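PDB 4A6Q: histone deacetylase complex subunit SAP18, which acts as a corepressor subunit that enhances SIN3-HDAC1-mediated transcriptional repression and is also an auxiliary component of the splicing-dependent exon junction complex. Local coordinates for residues Asp63-Leu66 against Lys67-Thr70; His40-Met43 against Asp44-Ser47. All blocks are in the same frame, centred on the assembly; numbering follows the deposited sequence.

Interaction 1: Asp63-Leu66 against Lys67-Thr70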
loop_
_atom_site.group_PDB
_atom_site.type_symbol
_atom_site.label_atom_id
_atom_site.label_comp_id
_atom_site.label_asym_id
_atom_site.label_seq_id
_atom_site.Cartn_x
_atom_site.Cartn_y
_atom_site.Cartn_z
ATOM N N ASP A 63 -0.317 -7.436 8.301
ATOM C CA ASP A 63 0.956 -8.010 7.815
ATOM C C ASP A 63 0.875 -8.493 6.379
ATOM O O ASP A 63 1.765 -9.236 5.914
ATOM C CB ASP A 63 1.501 -9.087 8.796
ATOM C CG ASP A 63 0.641 -10.349 8.857
ATOM O OD1 ASP A 63 -0.505 -10.344 8.327
ATOM O OD2 ASP A 63 1.114 -11.345 9.446
ATOM N N ALA A 64 -0.164 -8.062 5.659
ATOM C CA ALA A 64 -0.209 -8.305 4.226
ATOM C C ALA A 64 1.053 -7.711 3.555
ATOM O O ALA A 64 1.420 -6.562 3.812
ATOM C CB ALA A 64 -1.446 -7.686 3.626
ATOM N N THR A 65 1.663 -8.486 2.658
ATOM C CA THR A 65 2.865 -8.029 1.908
ATOM C C THR A 65 2.506 -7.580 0.510
ATOM O O THR A 65 1.441 -7.924 -0.027
ATOM C CB THR A 65 3.901 -9.140 1.766
ATOM O OG1 THR A 65 3.362 -10.192 0.957
ATOM C CG2 THR A 65 4.271 -9.697 3.155
ATOM N N LEU A 66 3.397 -6.796 -0.087
ATOM C CA LEU A 66 3.122 -6.368 -1.454
ATOM C C LEU A 66 2.916 -7.564 -2.405
ATOM O O LEU A 66 2.029 -7.521 -3.296
ATOM C CB LEU A 66 4.237 -5.452 -1.989
ATOM C CG LEU A 66 4.450 -4.184 -1.185
ATOM C CD1 LEU A 66 5.388 -3.280 -1.956
ATOM C CD2 LEU A 66 3.142 -3.462 -0.842
ATOM N N LYS A 67 3.711 -8.629 -2.273
ATOM C CA LYS A 67 3.567 -9.811 -3.132
ATOM C C LYS A 67 2.238 -10.528 -2.947
ATOM O O LYS A 67 1.596 -10.981 -3.893
ATOM C CB LYS A 67 4.698 -10.821 -2.875
ATOM C CG LYS A 67 5.884 -10.765 -3.814
ATOM C CD LYS A 67 5.547 -10.723 -5.310
ATOM C CE LYS A 67 6.840 -10.776 -6.120
ATOM N NZ LYS A 67 6.651 -10.852 -7.605
ATOM N N GLU A 68 1.778 -10.593 -1.694
ATOM C CA GLU A 68 0.495 -11.204 -1.418
ATOM C C GLU A 68 -0.604 -10.439 -2.132
ATOM O O GLU A 68 -1.553 -11.012 -2.681
ATOM C CB GLU A 68 0.246 -11.192 0.104
ATOM C CG GLU A 68 -1.040 -11.822 0.537
ATOM C CD GLU A 68 -1.185 -11.916 2.058
ATOM O OE1 GLU A 68 -0.327 -11.366 2.788
ATOM O OE2 GLU A 68 -2.132 -12.622 2.490
ATOM N N LEU A 69 -0.513 -9.107 -2.080
ATOM C CA LEU A 69 -1.531 -8.296 -2.713
ATOM C C LEU A 69 -1.479 -8.336 -4.227
ATOM O O LEU A 69 -2.513 -8.344 -4.875
ATOM C CB LEU A 69 -1.459 -6.856 -2.188
ATOM C CG LEU A 69 -1.701 -6.794 -0.664
ATOM C CD1 LEU A 69 -1.411 -5.388 -0.158
ATOM C CD2 LEU A 69 -3.167 -7.192 -0.324
ATOM N N THR A 70 -0.288 -8.381 -4.808
ATOM C CA THR A 70 -0.262 -8.433 -6.267
ATOM C C THR A 70 -0.807 -9.757 -6.795
ATOM O O THR A 70 -1.383 -9.798 -7.868
ATOM C CB THR A 70 1.123 -8.222 -6.874
ATOM O OG1 THR A 70 1.943 -9.333 -6.559
ATOM C CG2 THR A 70 1.758 -6.931 -6.385
#
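T65 and L69 are joined by a backbone bond, L69 N to T65 O at 3.1 Å, as the extended residues A64 and T65 lead into the first turn of helix 66-76. The next bond of the helix runs from T70 N to L66 O at 2.9 Å. T65 is the N-cap. Its OG1 accepts from E68 N at 3.1 Å, with an N-H...O angle of 157°. This places a side-chain acceptor on an amide of the first turn. The torsion explains the reach: OG1 sits between the backbone N and the carbonyl carbon (chi1 65°), and CG2 turns away beside the N. The T65 and E68 side chains cross at about a right angle, with OG1 3.4 Å from E68 CB. E68 sends CG anti to its own N (chi1 -179°) and runs extended back along the incoming chain. OE1 comes 3.4 Å from A64 CA. Being beside a helix N-terminus probably suits this carboxylate. D63 is also acidic, but R22 forms salt bridges with both D63 and E68 and probably offsets their like charges. D63 also accepts from I20 N. On the buried side, A64 CB meets L69 CD2 in a light apolar contact at 4.3 Å. The T70 methyl CG2 lies 3.2 Å from L66 O, beside the carbonyl that T70 N binds. K67 leads away, and its NZ hydrogen-bonds to M110 O. Along the chain the cap follows strand 56-60 and opens helix 66-76. L66, L69 and T70 pack on F89 of strand 86-94, and T70 also on F87. L66 and T70 also touch strand 101-110. Backbone bonds to D118, M120 and L122 tie the incoming chain and helix start to the segment that follows strand 101-110.

Interaction 2: His40-Met43 against Asp44-Ser47; sequences HHRM and DEFS
The chain from R42 to F46 folds into a short 3-10 turn: E45 N bonds to R42 O at 3.0 Å, and F46 N to M43 O repeats the step. The E45 side chain turns back to the start of the turn. Its OE2 accepts from R42 N at 3.0 Å, on the anti side of the carboxylate. R42 grips D44 side-on: NE bonds to OD1 at 3.2 Å and NH2 to OD2 at 3.0 Å, both on syn lone pairs. The R42 chain bends at its third torsion (chi3 -43°), which folds the guanidinium over E45. E45 OE2 lies over one face of the R42 guanidinium, 3.6 Å from R42 NH1, in a long salt bridge of charges alone. The guanidinium and the E45 carboxylate are nearly parallel, 6° apart. H41 presents its ring edge to E45, with CD2 3.3 Å from OE1. A water bonds E45 OE1 and, weakly, H41 NE2. H41 ND1 hydrogen-bonds to D134. On the inner side the selenomethionine M43 puts CE 4.0 Å from F46 CD2. F46 meets F33 edge-to-face and also packs on Y132. The arrangement is a 3-10 turn with a surface salt-bridge network, in the loop joining the first two strands of a ubiquitin-like beta-grasp fold.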
loop_
_atom_site.group_PDB
_atom_site.type_symbol
_atom_site.label_atom_id
_atom_site.label_comp_id
_atom_site.label_asym_id
_atom_site.label_seq_id
_atom_site.Cartn_x
_atom_site.Cartn_y
_atom_site.Cartn_z
ATOM N N HIS A 40 0.240 7.066 -10.675
ATOM C CA HIS A 40 -0.805 6.963 -9.669
ATOM C C HIS A 40 -1.996 7.844 -10.003
ATOM O O HIS A 40 -1.892 8.825 -10.750
ATOM C CB HIS A 40 -0.256 7.258 -8.270
ATOM C CG HIS A 40 0.588 6.149 -7.753
ATOM N ND1 HIS A 40 0.049 4.938 -7.379
ATOM C CD2 HIS A 40 1.934 6.007 -7.644
ATOM C CE1 HIS A 40 1.012 4.117 -7.022
ATOM N NE2 HIS A 40 2.169 4.728 -7.200
ATOM N N HIS A 41 -3.143 7.499 -9.447
ATOM C CA HIS A 41 -4.259 8.403 -9.458
ATOM C C HIS A 41 -3.831 9.747 -8.852
ATOM O O HIS A 41 -3.018 9.799 -7.924
ATOM C CB HIS A 41 -5.443 7.851 -8.637
ATOM C CG HIS A 41 -6.209 6.756 -9.317
ATOM N ND1 HIS A 41 -6.111 5.435 -8.944
ATOM C CD2 HIS A 41 -7.131 6.801 -10.313
ATOM C CE1 HIS A 41 -6.922 4.707 -9.701
ATOM N NE2 HIS A 41 -7.527 5.507 -10.553
ATOM N N ARG A 42 -4.383 10.816 -9.397
ATOM C CA ARG A 42 -4.148 12.141 -8.847
ATOM C C ARG A 42 -5.024 12.357 -7.617
ATOM O O ARG A 42 -6.080 11.740 -7.489
ATOM C CB ARG A 42 -4.458 13.188 -9.901
ATOM C CG ARG A 42 -3.506 13.103 -11.076
ATOM C CD ARG A 42 -3.789 14.206 -12.074
ATOM N NE ARG A 42 -5.230 14.304 -12.215
ATOM C CZ ARG A 42 -5.974 13.442 -12.897
ATOM N NH1 ARG A 42 -5.407 12.449 -13.572
ATOM N NH2 ARG A 42 -7.277 13.597 -12.930
HETATM N N MSE A 43 -4.602 13.247 -6.720
HETATM C CA MSE A 43 -5.385 13.468 -5.488
HETATM C C MSE A 43 -6.727 14.142 -5.755
HETATM O O MSE A 43 -7.671 13.978 -4.969
HETATM C CB MSE A 43 -4.556 14.209 -4.440
HETATM C CG MSE A 43 -3.342 13.431 -3.968
HETATM SE SE MSE A 43 -3.965 11.795 -3.196
HETATM C CE MSE A 43 -3.692 10.622 -4.708
ATOM N N ASP A 44 -6.843 14.851 -6.885
ATOM C CA ASP A 44 -8.146 15.382 -7.278
ATOM C C ASP A 44 -9.174 14.279 -7.553
ATOM O O ASP A 44 -10.376 14.526 -7.527
ATOM C CB ASP A 44 -8.034 16.386 -8.450
ATOM C CG ASP A 44 -7.237 15.836 -9.628
ATOM O OD1 ASP A 44 -5.990 15.904 -9.581
ATOM O OD2 ASP A 44 -7.850 15.365 -10.609
ATOM N N GLU A 45 -8.710 13.057 -7.793
ATOM C CA GLU A 45 -9.619 11.945 -8.032
ATOM C C GLU A 45 -10.145 11.372 -6.708
ATOM O O GLU A 45 -11.001 10.498 -6.716
ATOM C CB GLU A 45 -8.951 10.833 -8.869
ATOM C CG GLU A 45 -8.521 11.250 -10.298
ATOM C CD GLU A 45 -7.927 10.112 -11.121
ATOM O OE1 GLU A 45 -8.713 9.303 -11.658
ATOM O OE2 GLU A 45 -6.680 10.019 -11.221
ATOM N N PHE A 46 -9.611 11.854 -5.585
ATOM C CA PHE A 46 -10.074 11.437 -4.252
ATOM C C PHE A 46 -10.740 12.583 -3.470
ATOM O O PHE A 46 -11.019 12.465 -2.265
ATOM C CB PHE A 46 -8.907 10.827 -3.441
ATOM C CG PHE A 46 -8.470 9.487 -3.939
ATOM C CD1 PHE A 46 -9.081 8.332 -3.473
ATOM C CD2 PHE A 46 -7.442 9.360 -4.877
ATOM C CE1 PHE A 46 -8.708 7.105 -3.914
ATOM C CE2 PHE A 46 -7.076 8.126 -5.322
ATOM C CZ PHE A 46 -7.701 6.998 -4.854
ATOM N N SER A 47 -11.024 13.682 -4.164
ATOM C CA SER A 47 -11.540 14.873 -3.511
ATOM C C SER A 47 -13.067 14.939 -3.522
ATOM O O SER A 47 -13.735 14.181 -4.225
ATOM C CB SER A 47 -11.003 16.106 -4.224
ATOM O OG SER A 47 -11.540 16.169 -5.536
HETATM O O HOH W 1 -9.497 6.961 -12.577
#

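Interaction 2 lies in the loop between strands 28-35 and 56-60. Interaction 1 follows strand 56-60 and starts helix 66-76. They therefore stand at successive connections of one ubiquitin-like domain. Their centres are about 23 Å apart, and they do not touch. Interaction 1 is partly buried and combines a neutral hydroxyl cap with apolar packing under the helix. Interaction 2 is a surface contact held largely by charge, with F46 as its buried residue. Both rest on strands 86-94 and 101-110, by L66 and T70 in one and by M43 and F46 in the other. Interaction 1 starts a regular helix, whereas interaction 2 stays a short 3-10 turn.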